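Carboxylesterase SOBER1 (Arabidopsis thaliana, PDB 6AVX) hydrolyses carboxylic esters with short acyl chains, shows phospholipase A2 activity and dampens the plant hypersensitive response triggered by the bacterial effector AvrBsT. Local coordinates at residues F60-P63 with E64-L67. The protein carries 1 engineered substitution. Sequence-based numbering, arbitrary orientation.
Sequences FDVP and ELPL. Engineered in segment 64-67: Leu-67 (natural residue Phe).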
loop_
_atom_site.group_PDB
_atom_site.type_symbol
_atom_site.label_atom_id
_atom_site.label_comp_id
_atom_site.label_asym_id
_atom_site.label_seq_id
_atom_site.Cartn_x
_atom_site.Cartn_y
_atom_site.Cartn_z
ATOM N N PHE A 60 7.727 -5.108 7.937
ATOM C CA PHE A 60 7.601 -6.544 8.162
ATOM C C PHE A 60 8.791 -7.198 7.464
ATOM O O PHE A 60 9.398 -6.610 6.578
ATOM C CB PHE A 60 6.254 -7.078 7.654
ATOM C CG PHE A 60 6.015 -6.854 6.180
ATOM C CD1 PHE A 60 6.565 -7.716 5.243
ATOM C CD2 PHE A 60 5.222 -5.811 5.718
ATOM C CE1 PHE A 60 6.350 -7.516 3.875
ATOM C CE2 PHE A 60 4.999 -5.623 4.345
ATOM C CZ PHE A 60 5.563 -6.477 3.436
ATOM N N ASP A 61 9.127 -8.418 7.856
ATOM C CA ASP A 61 10.346 -9.007 7.329
ATOM C C ASP A 61 10.164 -9.367 5.867
ATOM O O ASP A 61 9.095 -9.812 5.444
ATOM C CB ASP A 61 10.743 -10.235 8.137
ATOM C CG ASP A 61 12.179 -10.655 7.900
ATOM O OD1 ASP A 61 12.992 -9.844 7.404
ATOM O OD2 ASP A 61 12.477 -11.822 8.244
ATOM N N VAL A 62 11.242 -9.194 5.109
ATOM C CA VAL A 62 11.314 -9.464 3.676
ATOM C C VAL A 62 12.400 -10.522 3.505
ATOM O O VAL A 62 13.587 -10.224 3.707
ATOM C CB VAL A 62 11.642 -8.183 2.893
ATOM C CG1 VAL A 62 11.775 -8.483 1.403
ATOM C CG2 VAL A 62 10.580 -7.117 3.157
ATOM N N PRO A 63 12.052 -11.769 3.190
ATOM C CA PRO A 63 13.083 -12.818 3.147
ATOM C C PRO A 63 14.061 -12.690 1.997
ATOM O O PRO A 63 15.234 -13.040 2.165
ATOM C CB PRO A 63 12.270 -14.118 3.032
ATOM C CG PRO A 63 10.921 -13.787 3.546
ATOM C CD PRO A 63 10.691 -12.335 3.209
ATOM N N GLU A 64 13.625 -12.192 0.846
ATOM C CA GLU A 64 14.388 -12.365 -0.375
ATOM C C GLU A 64 14.107 -11.223 -1.324
ATOM O O GLU A 64 13.002 -10.670 -1.363
ATOM C CB GLU A 64 14.000 -13.648 -1.118
ATOM C CG GLU A 64 14.741 -14.889 -0.684
ATOM C CD GLU A 64 14.753 -15.961 -1.762
ATOM O OE1 GLU A 64 14.222 -15.708 -2.866
ATOM O OE2 GLU A 64 15.295 -17.057 -1.506
ATOM N N LEU A 65 15.116 -10.913 -2.121
ATOM C CA LEU A 65 14.931 -10.047 -3.256
ATOM C C LEU A 65 15.465 -10.783 -4.491
ATOM O O LEU A 65 16.401 -11.591 -4.394
ATOM C CB LEU A 65 15.647 -8.720 -3.032
ATOM C CG LEU A 65 15.269 -7.987 -1.736
ATOM C CD1 LEU A 65 16.286 -6.899 -1.409
ATOM C CD2 LEU A 65 13.864 -7.398 -1.773
ATOM N N PRO A 66 14.863 -10.526 -5.656
ATOM C CA PRO A 66 13.760 -9.574 -5.812
ATOM C C PRO A 66 12.450 -10.219 -5.450
ATOM O O PRO A 66 12.369 -11.446 -5.335
ATOM C CB PRO A 66 13.779 -9.276 -7.307
ATOM C CG PRO A 66 14.270 -10.572 -7.928
ATOM C CD PRO A 66 15.285 -11.105 -6.946
ATOM N N LEU A 67 11.420 -9.417 -5.262
ATOM C CA LEU A 67 10.092 -9.974 -5.090
ATOM C C LEU A 67 9.612 -10.409 -6.464
ATOM O O LEU A 67 9.762 -9.681 -7.452
ATOM C CB LEU A 67 9.132 -8.960 -4.470
ATOM C CG LEU A 67 9.172 -8.774 -2.941
ATOM C CD1 LEU A 67 8.686 -10.021 -2.222
ATOM C CD2 LEU A 67 10.544 -8.387 -2.464
#
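Val-62 meets Leu-65 and Leu-67 through a single methyl, CG1. With CG1 anti to the backbone N and beside the carbonyl carbon (chi1 178°), the methyl faces the following residues. There Val-62 CG1 is 4.0 Å from Leu-65 CD2. The two side chains cross at about a right angle, methyl against methyl. Leu-67, an engineered residue where the natural protein has Phe, brings its CD2 to 4.1 Å from the same Val-62 CG1. Both leucines carry CG anti to their own carbonyl carbon, and in each the end of the side chain comes back towards Val-62. Val-62 CG1 also lies 3.7 Å from the backbone atom Glu-64 O, in van der Waals contact.

The chain turns back between Leu-65 and Leu-67, where the peptide bond before Pro-66 is cis. This bend brings Leu-65 and Leu-67, two residues apart, onto one valine methyl. The Glu-64 side chain stays outside the cluster. Its CG lies 3.4 Å from Pro-63 O, and its extended chain leads the carboxylate away. Val-62 N gives a weak hydrogen bond to Asp-61 OD1 (N-H...O angle 123°).

Residues 60-67 belong to the loop between strand 54-57 and helix 75-94 of this alpha/beta hydrolase. Val-62 packs on Gln-109 of helix 109-120, and Leu-67 touches Trp-134. The Leu-67 side chain is about 6 Å from that of Ser-108, the probable nucleophile, which puts the Leu-67 end of the loop near, without touching, the probable active site at the start of helix 109-120.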